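Local coordinates for protein sensor histidine kinase CusS (Escherichia coli, PDB 5KU5) that senses copper and silver ions through its periplasmic domain and, as an inner-membrane histidine kinase, activates the response regulator CusR by phosphorylating it, at residues 4-9 with 137-142; 58-63 with 69-74; 78-83 with 110-115; 118-121 with 126-129. All coordinates share one frame; numbering follows the deposited sequence. Where two conformers were deposited one is given.

The four contacts run from the dimer interface of this sensor domain to the far end of its antiparallel sheet. Contact 1, partly buried, brings the terminal helices together around silver ions and aromatic rings. Contact 3 touches it and is the buried one: a salt bridge between the edge strand 78-79 region and strand 111-122. Contact 4 uses the distal end of that strand, where backbone hydrogen bonds and prolines shape a hairpin. Contact 2, at the surface, joins the opposite edge strand, 60-63, to the loop after it through a threonine hydroxyl and a backbone carbonyl held by an arginine. Metal belongs to the dimer end, main-chain pairing to the hairpin, charged side chains to contacts 2 and 3.

Contact 1 of 4, residues 4-9 with 137-142; sequences VHFAEQ and DFHLHY. With AG (silver ion), chain F; AG (silver ion), chain H.
The Phe6 ring carries two partners on one face: ND1 of His139, offset toward the rim, and a silver ion (chain F), which sits 3.1 Å above the ring plane and over its centre, a position consistent with a cation-pi interaction. At the edge of the same ring, CD2 of Tyr142 lies in its plane, 3.6 Å from Phe6 CZ. The Phe6 and His139 rings meet obliquely, their planes 33° apart, with His139 ND1 3.2 Å from Phe6 CG. At the edge of the imidazole lies Gln9, whose OE1 is 3.6 Å from His139 CE1; its amide is hydrogen-bonded to Gln9 of the second subunit. Histidine suits its place because its two nitrogens do different work: ND1 of His139 binds the silver at 2.5 Å, while NE2 is hydrogen-bonded to Asp10, and the two together fix the ring's rotation. His5 of the second subunit completes that metal's pair of ligands, and in the reciprocal pairing His5 NE2 of this chain holds the other silver (chain H) at 2.4 Å, together with His139 of the second subunit. With chi1 at -68°, Phe6 directs CG away from its carbonyl carbon and slides its ring past His139, with the ion over its face. Leucine here would probably deprive the silver of its aromatic face and open a gap beside Tyr142. Segments 4-9 and 137-142, running nearly antiparallel (167°), lie on helices 2-25 and 137-146, which form part of the dimer interface, while Asp137, through Asn110, ties the second helix to the start of strand 111-122.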
loop_
_atom_site.group_PDB
_atom_site.type_symbol
_atom_site.label_atom_id
_atom_site.label_comp_id
_atom_site.label_asym_id
_atom_site.label_seq_id
_atom_site.Cartn_x
_atom_site.Cartn_y
_atom_site.Cartn_z
ATOM N N VAL A 4 7.928 -16.899 6.697
ATOM C CA VAL A 4 8.100 -16.935 5.237
ATOM C C VAL A 4 6.923 -16.228 4.556
ATOM O O VAL A 4 7.105 -15.514 3.571
ATOM C CB VAL A 4 8.240 -18.391 4.717
ATOM C CG1 VAL A 4 8.140 -18.469 3.193
ATOM C CG2 VAL A 4 9.561 -18.991 5.187
ATOM N N HIS A 5 5.726 -16.429 5.099
ATOM C CA HIS A 5 4.529 -15.767 4.604
ATOM C C HIS A 5 4.582 -14.238 4.786
ATOM O O HIS A 5 4.223 -13.491 3.872
ATOM C CB HIS A 5 3.290 -16.346 5.282
ATOM C CG HIS A 5 2.020 -15.737 4.797
ATOM N ND1 HIS A 5 1.414 -16.124 3.624
ATOM C CD2 HIS A 5 1.269 -14.734 5.300
ATOM C CE1 HIS A 5 0.333 -15.394 3.430
ATOM N NE2 HIS A 5 0.221 -14.549 4.436
ATOM N N PHE A 6 5.025 -13.786 5.957
ATOM C CA PHE A 6 5.250 -12.353 6.201
ATOM C C PHE A 6 6.272 -11.763 5.225
ATOM O O PHE A 6 6.093 -10.642 4.749
ATOM C CB PHE A 6 5.731 -12.091 7.639
ATOM C CG PHE A 6 4.707 -12.362 8.726
ATOM C CD1 PHE A 6 3.330 -12.454 8.467
ATOM C CD2 PHE A 6 5.134 -12.467 10.050
ATOM C CE1 PHE A 6 2.428 -12.686 9.500
ATOM C CE2 PHE A 6 4.232 -12.696 11.080
ATOM C CZ PHE A 6 2.879 -12.803 10.806
ATOM N N ALA A 7 7.333 -12.516 4.934
ATOM C CA ALA A 7 8.343 -12.081 3.963
ATOM C C ALA A 7 7.743 -11.910 2.575
ATOM O O ALA A 7 8.003 -10.906 1.911
ATOM C CB ALA A 7 9.514 -13.056 3.916
ATOM N N GLU A 8 6.935 -12.883 2.153
ATOM C CA GLU A 8 6.289 -12.840 0.832
ATOM C C GLU A 8 5.274 -11.697 0.707
ATOM O O GLU A 8 5.195 -11.062 -0.350
ATOM C CB GLU A 8 5.631 -14.186 0.494
ATOM C CG GLU A 8 6.619 -15.317 0.213
ATOM C CD GLU A 8 7.427 -15.120 -1.066
ATOM O OE1 GLU A 8 6.869 -14.645 -2.081
ATOM O OE2 GLU A 8 8.632 -15.448 -1.062
ATOM N N GLN A 9 4.511 -11.438 1.773
ATOM C CA GLN A 9 3.659 -10.237 1.852
ATOM C C GLN A 9 4.469 -8.970 1.559
ATOM O O GLN A 9 4.081 -8.160 0.719
ATOM C CB GLN A 9 3.007 -10.089 3.238
ATOM C CG GLN A 9 1.803 -10.973 3.505
ATOM C CD GLN A 9 1.167 -10.667 4.856
ATOM O OE1 GLN A 9 1.855 -10.627 5.880
ATOM N NE2 GLN A 9 -0.146 -10.441 4.867
ATOM N N ASP A 137 7.752 -3.751 11.547
ATOM C CA ASP A 137 7.570 -3.721 13.004
ATOM C C ASP A 137 6.326 -4.479 13.449
ATOM O O ASP A 137 6.359 -5.180 14.461
ATOM C CB ASP A 137 7.513 -2.286 13.526
ATOM C CG ASP A 137 8.803 -1.534 13.287
ATOM O OD1 ASP A 137 9.081 -1.187 12.120
ATOM O OD2 ASP A 137 9.538 -1.280 14.260
ATOM N N PHE A 138 5.244 -4.357 12.683
ATOM C CA PHE A 138 4.009 -5.084 12.984
ATOM C C PHE A 138 4.204 -6.604 12.894
ATOM O O PHE A 138 3.618 -7.332 13.692
ATOM C CB PHE A 138 2.853 -4.611 12.086
ATOM C CG PHE A 138 1.486 -4.943 12.623
ATOM C CD1 PHE A 138 1.102 -4.538 13.904
ATOM C CD2 PHE A 138 0.566 -5.643 11.846
ATOM C CE1 PHE A 138 -0.159 -4.841 14.399
ATOM C CE2 PHE A 138 -0.697 -5.943 12.335
ATOM C CZ PHE A 138 -1.061 -5.544 13.612
ATOM N N HIS A 139 5.036 -7.075 11.958
ATOM C CA HIS A 139 5.428 -8.502 11.898
ATOM C C HIS A 139 6.126 -8.940 13.185
ATOM O O HIS A 139 5.777 -9.968 13.767
ATOM C CB HIS A 139 6.373 -8.813 10.719
ATOM C CG HIS A 139 5.781 -8.567 9.366
ATOM N ND1 HIS A 139 4.650 -9.210 8.925
ATOM C CD2 HIS A 139 6.183 -7.777 8.342
ATOM C CE1 HIS A 139 4.368 -8.820 7.695
ATOM N NE2 HIS A 139 5.282 -7.948 7.320
ATOM N N LEU A 140 7.107 -8.147 13.615
ATOM C CA LEU A 140 7.922 -8.456 14.789
ATOM C C LEU A 140 7.134 -8.358 16.098
ATOM O O LEU A 140 7.355 -9.159 17.006
ATOM C CB LEU A 140 9.156 -7.541 14.849
ATOM C CG LEU A 140 10.127 -7.594 13.661
ATOM C CD1 LEU A 140 11.255 -6.593 13.851
ATOM C CD2 LEU A 140 10.685 -8.996 13.451
ATOM N N HIS A 141 6.224 -7.385 16.195
ATOM C CA HIS A 141 5.322 -7.283 17.351
ATOM C C HIS A 141 4.487 -8.550 17.533
ATOM O O HIS A 141 4.298 -9.008 18.658
ATOM C CB HIS A 141 4.385 -6.075 17.236
ATOM C CG HIS A 141 5.079 -4.752 17.352
ATOM N ND1 HIS A 141 4.651 -3.627 16.679
ATOM C CD2 HIS A 141 6.178 -4.378 18.051
ATOM C CE1 HIS A 141 5.450 -2.615 16.966
ATOM N NE2 HIS A 141 6.386 -3.044 17.794
ATOM N N TYR A 142 3.997 -9.109 16.426
ATOM C CA TYR A 142 3.224 -10.355 16.462
ATOM C C TYR A 142 4.061 -11.540 16.947
ATOM O O TYR A 142 3.621 -12.282 17.827
ATOM C CB TYR A 142 2.611 -10.657 15.090
ATOM C CG TYR A 142 1.877 -11.984 15.006
ATOM C CD1 TYR A 142 0.598 -12.135 15.548
ATOM C CD2 TYR A 142 2.461 -13.090 14.384
ATOM C CE1 TYR A 142 -0.075 -13.347 15.473
ATOM C CE2 TYR A 142 1.796 -14.307 14.305
ATOM C CZ TYR A 142 0.527 -14.431 14.851
ATOM O OH TYR A 142 -0.134 -15.636 14.777
HETATM AG AG AG F . 2.590 -9.577 10.221
HETATM AG AG AG H . -1.672 -13.243 4.984
#

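Contact 2 of 4, residues 58-63 with 69-74; sequences GKTVYH and DIREFT
Thr60 OG1 is gripped twice: it donates to Asp69 OD2 at 2.6 Å, on the syn side of the carboxylate, and accepts from Arg71 NH1 at 2.8 Å, the oxygen lying in the guanidinium plane. A hydroxyl suits this spot because it can give and take at once, linking an acid to a base. The guanidinium also reaches the backbone: Arg71 NH2 donates to Gly58 O at 2.7 Å from above the carbonyl plane, and NH1 adds a weak bond to the same oxygen. Glycine is favoured at Gly58 by its positive phi of 77°. Farther along the strand, Asp69 CB stands over the centre of the His63 ring, 4.0 Å from its centroid, in a CH-pi contact.

A classic beta bulge, with Val61 and Tyr62 both paired to Leu53, shapes the edge strand 60-63 of this PAS-like sheet. Asp69 also forms an Asx turn, its OD1 accepting from Arg71 N at 3.1 Å at the start of the short 3-10 segment 70-72. Arg71 bends at chi3 (67°) to bring its head round to Gly58 and Thr60. Farther out, Ser52 on the adjacent strand 49-54 hydrogen-bonds Asp69 OD1.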
loop_
_atom_site.group_PDB
_atom_site.type_symbol
_atom_site.label_atom_id
_atom_site.label_comp_id
_atom_site.label_asym_id
_atom_site.label_seq_id
_atom_site.Cartn_x
_atom_site.Cartn_y
_atom_site.Cartn_z
ATOM N N GLY A 58 27.583 6.671 -6.067
ATOM C CA GLY A 58 27.142 6.111 -4.793
ATOM C C GLY A 58 26.894 7.148 -3.712
ATOM O O GLY A 58 26.978 6.829 -2.525
ATOM N N LYS A 59 26.583 8.379 -4.116
ATOM C CA LYS A 59 26.250 9.455 -3.185
ATOM C C LYS A 59 24.744 9.704 -3.229
ATOM O O LYS A 59 24.151 9.734 -4.307
ATOM C CB LYS A 59 27.018 10.732 -3.540
ATOM C CG LYS A 59 26.647 11.945 -2.690
ATOM C CD LYS A 59 27.754 12.994 -2.625
ATOM C CE LYS A 59 28.198 13.491 -3.995
ATOM N NZ LYS A 59 27.065 13.932 -4.857
ATOM N N THR A 60 24.142 9.897 -2.058
ATOM C CA THR A 60 22.697 10.087 -1.942
ATOM C C THR A 60 22.250 11.427 -2.535
ATOM O O THR A 60 22.698 12.487 -2.100
ATOM C CB THR A 60 22.243 9.987 -0.470
ATOM O OG1 THR A 60 22.591 8.695 0.039
ATOM C CG2 THR A 60 20.733 10.190 -0.334
ATOM N N VAL A 61 21.374 11.356 -3.535
ATOM C CA VAL A 61 20.774 12.538 -4.166
ATOM C C VAL A 61 19.451 12.910 -3.487
ATOM O O VAL A 61 19.119 14.092 -3.390
ATOM C CB VAL A 61 20.614 12.323 -5.698
ATOM C CG1 VAL A 61 19.538 13.214 -6.322
ATOM C CG2 VAL A 61 21.948 12.572 -6.381
ATOM N N TYR A 62 18.696 11.909 -3.038
ATOM C CA TYR A 62 17.462 12.140 -2.292
ATOM C C TYR A 62 17.210 11.004 -1.301
ATOM O O TYR A 62 17.556 9.854 -1.568
ATOM C CB TYR A 62 16.278 12.277 -3.257
ATOM C CG TYR A 62 14.930 12.341 -2.570
ATOM C CD1 TYR A 62 14.441 13.544 -2.057
ATOM C CD2 TYR A 62 14.152 11.194 -2.411
ATOM C CE1 TYR A 62 13.210 13.602 -1.416
ATOM C CE2 TYR A 62 12.922 11.240 -1.770
ATOM C CZ TYR A 62 12.455 12.445 -1.276
ATOM O OH TYR A 62 11.234 12.485 -0.643
ATOM N N HIS A 63 16.618 11.346 -0.158
ATOM C CA HIS A 63 16.071 10.358 0.772
ATOM C C HIS A 63 14.830 10.914 1.474
ATOM O O HIS A 63 14.612 12.126 1.490
ATOM C CB HIS A 63 17.132 9.903 1.783
ATOM C CG HIS A 63 17.591 10.980 2.717
ATOM N ND1 HIS A 63 17.018 11.186 3.953
ATOM C CD2 HIS A 63 18.577 11.901 2.601
ATOM C CE1 HIS A 63 17.626 12.192 4.556
ATOM N NE2 HIS A 63 18.574 12.645 3.756
ATOM N N ASP A 69 18.874 8.958 6.345
ATOM C CA ASP A 69 19.113 8.200 5.113
ATOM C C ASP A 69 19.335 6.723 5.448
ATOM O O ASP A 69 20.236 6.395 6.225
ATOM C CB ASP A 69 20.339 8.788 4.392
ATOM C CG ASP A 69 20.655 8.106 3.062
ATOM O OD1 ASP A 69 19.896 7.229 2.598
ATOM O OD2 ASP A 69 21.694 8.464 2.474
ATOM N N ILE A 70 18.502 5.846 4.876
ATOM C CA ILE A 70 18.625 4.395 5.113
ATOM C C ILE A 70 19.951 3.803 4.629
ATOM O O ILE A 70 20.413 2.810 5.195
ATOM C CB ILE A 70 17.438 3.560 4.546
ATOM C CG1 ILE A 70 17.334 3.653 3.013
ATOM C CG2 ILE A 70 16.135 3.947 5.243
ATOM C CD1 ILE A 70 16.159 2.893 2.432
ATOM N N ARG A 71 20.573 4.425 3.626
ATOM C CA ARG A 71 21.896 3.997 3.138
ATOM C C ARG A 71 23.004 4.061 4.195
ATOM O O ARG A 71 24.011 3.364 4.067
ATOM C CB ARG A 71 22.313 4.796 1.896
ATOM C CG ARG A 71 21.461 4.482 0.674
ATOM C CD ARG A 71 21.949 5.206 -0.566
ATOM N NE ARG A 71 23.266 4.710 -0.985
ATOM C CZ ARG A 71 24.377 5.439 -1.141
ATOM N NH1 ARG A 71 24.402 6.760 -0.938
ATOM N NH2 ARG A 71 25.495 4.828 -1.527
ATOM N N GLU A 72 22.811 4.875 5.234
ATOM C CA GLU A 72 23.705 4.878 6.401
ATOM C C GLU A 72 23.615 3.595 7.245
ATOM O O GLU A 72 24.489 3.343 8.075
ATOM C CB GLU A 72 23.419 6.082 7.306
ATOM C CG GLU A 72 23.578 7.442 6.637
ATOM C CD GLU A 72 23.473 8.609 7.610
ATOM O OE1 GLU A 72 23.404 8.390 8.835
ATOM O OE2 GLU A 72 23.466 9.765 7.143
ATOM N N PHE A 73 22.549 2.815 7.055
ATOM C CA PHE A 73 22.360 1.531 7.732
ATOM C C PHE A 73 22.663 0.324 6.838
ATOM O O PHE A 73 22.473 -0.817 7.263
ATOM C CB PHE A 73 20.935 1.448 8.292
ATOM C CG PHE A 73 20.678 2.422 9.408
ATOM C CD1 PHE A 73 20.438 3.767 9.136
ATOM C CD2 PHE A 73 20.697 2.002 10.736
ATOM C CE1 PHE A 73 20.221 4.671 10.163
ATOM C CE2 PHE A 73 20.473 2.901 11.768
ATOM C CZ PHE A 73 20.234 4.238 11.481
ATOM N N THR A 74 23.144 0.572 5.619
ATOM C CA THR A 74 23.605 -0.492 4.720
ATOM C C THR A 74 24.729 -1.319 5.355
ATOM O O THR A 74 24.750 -2.537 5.198
ATOM C CB THR A 74 24.066 0.084 3.358
ATOM O OG1 THR A 74 22.941 0.652 2.678
ATOM C CG2 THR A 74 24.684 -0.988 2.460
#

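Contact 3 of 4, residues 78-83 with 110-115; sequences IPDKDA and NWRMIN
Arg112 reaches from strand 111-122 to the Asx turn at Asp80, where the chain leaves edge strand 78-79 of the PDC (PAS-like) sheet. The main bond of the salt bridge runs from Arg112 NE to Asp80 OD2, 2.6 Å long and 151° at the hydrogen, arriving on the syn side but well out of the carboxylate plane; Arg112 NH2 adds weak bonds to both oxygens. The two flat groups are turned about 47° against each other, which agrees with one strong bond rather than an even two-pronged pairing. The arginine's extended chain lets its head span the gap, strand 89-91 lying between the two segments in the sheet.

Aspartate suits position 80 because its short carboxylate serves both the arginine and its own backbone. With CG anti to the backbone N (chi1 180°), OD1 accepts from Asp82 N at 3.1 Å, from above the carboxylate plane. A backbone bond from Ala83 N to Asp80 O, also 3.1 Å, closes the type I turn 80-83. Replacing Asp80 by alanine would probably leave Arg112 NE without its anion in a buried setting and Asp82 N without its side-chain acceptor, freeing the turn to shift.

The remaining guanidinium nitrogen, NH1, makes a salt bridge to Asp10 of helix 2-25, the same residue that holds His139, so the arginine joins sheet, turn and helix. Asp82 OD1 has a weak salt bridge from Lys81 NZ. Its OD2 lies beyond salt-bridge range of Arg112, and a water closes the gap, accepting from Arg112 NH2 at 2.6 Å and donating to Asp82 OD2 at 3.0 Å.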
loop_
_atom_site.group_PDB
_atom_site.type_symbol
_atom_site.label_atom_id
_atom_site.label_comp_id
_atom_site.label_asym_id
_atom_site.label_seq_id
_atom_site.Cartn_x
_atom_site.Cartn_y
_atom_site.Cartn_z
ATOM N N ILE A 78 21.572 -7.157 7.382
ATOM C CA ILE A 78 21.696 -8.607 7.538
ATOM C C ILE A 78 20.859 -9.266 6.440
ATOM O O ILE A 78 19.746 -8.809 6.177
ATOM C CB ILE A 78 21.179 -9.063 8.925
ATOM C CG1 ILE A 78 21.989 -8.407 10.057
ATOM C CG2 ILE A 78 21.194 -10.588 9.055
ATOM C CD1 ILE A 78 23.468 -8.737 10.068
ATOM N N PRO A 79 21.383 -10.329 5.789
ATOM C CA PRO A 79 20.546 -11.069 4.832
ATOM C C PRO A 79 19.280 -11.642 5.473
ATOM O O PRO A 79 19.345 -12.216 6.558
ATOM C CB PRO A 79 21.465 -12.200 4.356
ATOM C CG PRO A 79 22.841 -11.661 4.528
ATOM C CD PRO A 79 22.789 -10.781 5.744
ATOM N N ASP A 80 18.148 -11.470 4.798
ATOM C CA ASP A 80 16.852 -11.909 5.309
ATOM C C ASP A 80 16.686 -13.415 5.081
ATOM O O ASP A 80 16.381 -13.840 3.968
ATOM C CB ASP A 80 15.736 -11.116 4.617
ATOM C CG ASP A 80 14.342 -11.505 5.082
ATOM O OD1 ASP A 80 14.193 -12.300 6.031
ATOM O OD2 ASP A 80 13.382 -11.003 4.473
ATOM N N LYS A 81 16.859 -14.207 6.142
ATOM C CA LYS A 81 16.754 -15.677 6.050
ATOM C C LYS A 81 15.374 -16.187 5.598
ATOM O O LYS A 81 15.281 -17.257 4.998
ATOM C CB LYS A 81 17.160 -16.349 7.375
ATOM C CG LYS A 81 16.170 -16.191 8.524
ATOM C CD LYS A 81 16.704 -16.823 9.803
ATOM C CE LYS A 81 15.794 -16.548 10.992
ATOM N NZ LYS A 81 14.393 -17.019 10.776
ATOM N N ASP A 82 14.320 -15.423 5.887
ATOM C CA ASP A 82 12.956 -15.781 5.479
ATOM C C ASP A 82 12.625 -15.406 4.034
ATOM O O ASP A 82 11.602 -15.842 3.513
ATOM C CB ASP A 82 11.931 -15.143 6.421
ATOM C CG ASP A 82 12.122 -15.570 7.860
ATOM O OD1 ASP A 82 12.445 -16.750 8.101
ATOM O OD2 ASP A 82 11.949 -14.721 8.758
ATOM N N ALA A 83 13.468 -14.585 3.406
ATOM C CA ALA A 83 13.352 -14.276 1.979
ATOM C C ALA A 83 14.160 -15.311 1.204
ATOM O O ALA A 83 15.384 -15.205 1.101
ATOM C CB ALA A 83 13.856 -12.868 1.686
ATOM N N ASN A 110 12.195 -0.929 12.121
ATOM C CA ASN A 110 12.680 -2.195 11.543
ATOM C C ASN A 110 12.179 -2.364 10.122
ATOM O O ASN A 110 11.000 -2.136 9.855
ATOM C CB ASN A 110 12.233 -3.385 12.386
ATOM C CG ASN A 110 12.821 -3.361 13.777
ATOM O OD1 ASN A 110 13.989 -3.694 13.977
ATOM N ND2 ASN A 110 12.015 -2.958 14.748
ATOM N N TRP A 111 13.068 -2.782 9.216
ATOM C CA TRP A 111 12.804 -2.692 7.776
ATOM C C TRP A 111 13.266 -3.916 6.988
ATOM O O TRP A 111 14.278 -4.539 7.323
ATOM C CB TRP A 111 13.479 -1.438 7.193
ATOM C CG TRP A 111 13.277 -0.215 8.027
ATOM C CD1 TRP A 111 14.058 0.203 9.062
ATOM C CD2 TRP A 111 12.206 0.728 7.923
ATOM N NE1 TRP A 111 13.548 1.355 9.604
ATOM C CE2 TRP A 111 12.408 1.699 8.926
ATOM C CE3 TRP A 111 11.097 0.850 7.074
ATOM C CZ2 TRP A 111 11.541 2.784 9.108
ATOM C CZ3 TRP A 111 10.232 1.930 7.250
ATOM C CH2 TRP A 111 10.463 2.884 8.263
ATOM N N ARG A 112 12.502 -4.248 5.946
ATOM C CA ARG A 112 12.961 -5.125 4.871
ATOM C C ARG A 112 13.385 -4.211 3.737
ATOM O O ARG A 112 12.586 -3.377 3.289
ATOM C CB ARG A 112 11.866 -6.087 4.397
ATOM C CG ARG A 112 11.988 -7.468 5.008
ATOM C CD ARG A 112 11.022 -8.479 4.413
ATOM N NE ARG A 112 11.212 -9.759 5.095
ATOM C CZ ARG A 112 10.612 -10.146 6.221
ATOM N NH1 ARG A 112 9.693 -9.395 6.828
ATOM N NH2 ARG A 112 10.925 -11.330 6.737
ATOM N N MET A 113 14.630 -4.376 3.279
ATOM C CA MET A 113 15.223 -3.492 2.276
ATOM C C MET A 113 15.624 -4.255 1.018
ATOM O O MET A 113 16.146 -5.367 1.100
ATOM C CB MET A 113 16.448 -2.774 2.856
ATOM C CG MET A 113 17.083 -1.744 1.926
ATOM S SD MET A 113 18.349 -2.418 0.825
ATOM C CE MET A 113 19.673 -2.741 1.987
ATOM N N ILE A 114 15.379 -3.634 -0.135
ATOM C CA ILE A 114 15.895 -4.085 -1.422
ATOM C C ILE A 114 16.466 -2.872 -2.144
ATOM O O ILE A 114 16.207 -1.728 -1.751
ATOM C CB ILE A 114 14.816 -4.756 -2.306
ATOM C CG1 ILE A 114 13.618 -3.827 -2.552
ATOM C CG2 ILE A 114 14.352 -6.059 -1.669
ATOM C CD1 ILE A 114 12.793 -4.225 -3.755
ATOM N N ASN A 115 17.239 -3.123 -3.193
ATOM C CA ASN A 115 17.726 -2.058 -4.067
ATOM C C ASN A 115 17.777 -2.509 -5.520
ATOM O O ASN A 115 17.885 -3.703 -5.796
ATOM C CB ASN A 115 19.105 -1.573 -3.611
ATOM C CG ASN A 115 20.146 -2.679 -3.620
ATOM O OD1 ASN A 115 20.826 -2.888 -4.622
ATOM N ND2 ASN A 115 20.253 -3.407 -2.516
HETATM O O HOH W 1 9.647 -12.862 8.471
#

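Contact 4 of 4, residues 118-121 with 126-129; sequences VGPL and PIYT
Three backbone hydrogen bonds stitch Val118-Leu121 to Pro126-Thr129. Val118 and Tyr128 form an antiparallel hydrogen-bonded pair, Val118 N to Tyr128 O at 2.9 Å and Tyr128 N to Val118 O at 3.0 Å. The third bond, Ile127 N to Pro120 O at 3.2 Å, lies where the pairing slips by a residue. Proline, lacking an N-H, is suited to position 126, which faces Leu121 in a non-hydrogen-bonded pair.

Apolar contacts fill in around the bonds. Leu121 CD2 lies alongside the Pro126 ring, 3.7 Å from CD, and Ile127 CD1 reaches Pro120 CD at 3.8 Å. Ile127 has CG1 between its backbone N and carbonyl carbon (chi1 62°), which puts CG1 over the centre of the neighbouring Tyr128 ring. Val118 CG1 packs on Tyr128 CB at 4.0 Å; helix 2-25 covers the valine, helix 32-44 the tyrosine.

Steric demand explains Gly119. A CB there would come within 2.9 Å of Tyr128 CD2, a clash, and the backbone angles would press any CB onto the carbonyl oxygen of Val118.

The one-residue shift of register between Val118 and Leu121 is a beta bulge, here near the end of the beta hairpin formed by strands 111-122 and 125-135 in the antiparallel sheet of a PAS-like sensor domain.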
loop_
_atom_site.group_PDB
_atom_site.type_symbol
_atom_site.label_atom_id
_atom_site.label_comp_id
_atom_site.label_asym_id
_atom_site.label_seq_id
_atom_site.Cartn_x
_atom_site.Cartn_y
_atom_site.Cartn_z
ATOM N N VAL A 118 18.077 2.221 -11.459
ATOM C CA VAL A 118 16.895 2.999 -11.840
ATOM C C VAL A 118 17.309 4.257 -12.616
ATOM O O VAL A 118 18.457 4.698 -12.536
ATOM C CB VAL A 118 16.024 3.276 -10.567
ATOM C CG1 VAL A 118 15.596 4.732 -10.401
ATOM C CG2 VAL A 118 14.809 2.354 -10.527
ATOM N N GLY A 119 16.374 4.799 -13.392
ATOM C CA GLY A 119 16.587 6.034 -14.149
ATOM C C GLY A 119 17.035 5.808 -15.585
ATOM O O GLY A 119 17.211 4.665 -16.010
ATOM N N PRO A 120 17.228 6.904 -16.345
ATOM C CA PRO A 120 17.672 6.808 -17.735
ATOM C C PRO A 120 19.138 6.391 -17.846
ATOM O O PRO A 120 19.908 6.556 -16.895
ATOM C CB PRO A 120 17.480 8.233 -18.255
ATOM C CG PRO A 120 17.715 9.079 -17.055
ATOM C CD PRO A 120 17.119 8.311 -15.909
ATOM N N LEU A 121 19.512 5.871 -19.011
ATOM C CA LEU A 121 20.835 5.283 -19.219
ATOM C C LEU A 121 21.879 6.334 -19.604
ATOM O O LEU A 121 21.588 7.264 -20.359
ATOM C CB LEU A 121 20.768 4.199 -20.300
ATOM C CG LEU A 121 19.727 3.092 -20.095
ATOM C CD1 LEU A 121 19.646 2.204 -21.328
ATOM C CD2 LEU A 121 20.041 2.265 -18.856
ATOM N N PRO A 126 22.088 2.602 -15.917
ATOM C CA PRO A 126 21.194 3.561 -15.249
ATOM C C PRO A 126 21.928 4.495 -14.282
ATOM O O PRO A 126 22.841 4.059 -13.581
ATOM C CB PRO A 126 20.210 2.661 -14.492
ATOM C CG PRO A 126 20.226 1.374 -15.240
ATOM C CD PRO A 126 21.648 1.212 -15.683
ATOM N N ILE A 127 21.534 5.767 -14.272
ATOM C CA ILE A 127 22.213 6.791 -13.460
ATOM C C ILE A 127 21.984 6.684 -11.946
ATOM O O ILE A 127 22.787 7.217 -11.178
ATOM C CB ILE A 127 21.886 8.240 -13.922
ATOM C CG1 ILE A 127 20.387 8.564 -13.804
ATOM C CG2 ILE A 127 22.384 8.467 -15.346
ATOM C CD1 ILE A 127 20.046 9.999 -14.145
ATOM N N TYR A 128 20.908 6.014 -11.520
ATOM C CA TYR A 128 20.582 5.902 -10.094
ATOM C C TYR A 128 20.585 4.469 -9.575
ATOM O O TYR A 128 20.439 3.517 -10.339
ATOM C CB TYR A 128 19.196 6.477 -9.802
ATOM C CG TYR A 128 18.964 7.919 -10.199
ATOM C CD1 TYR A 128 19.827 8.935 -9.780
ATOM C CD2 TYR A 128 17.839 8.280 -10.947
ATOM C CE1 TYR A 128 19.594 10.262 -10.128
ATOM C CE2 TYR A 128 17.598 9.601 -11.297
ATOM C CZ TYR A 128 18.473 10.588 -10.887
ATOM O OH TYR A 128 18.221 11.895 -11.239
ATOM N N THR A 129 20.749 4.340 -8.260
ATOM C CA THR A 129 20.415 3.121 -7.530
ATOM C C THR A 129 19.369 3.514 -6.498
ATOM O O THR A 129 19.638 4.335 -5.624
ATOM C CB THR A 129 21.640 2.504 -6.834
ATOM O OG1 THR A 129 22.642 2.216 -7.812
ATOM C CG2 THR A 129 21.273 1.200 -6.117
#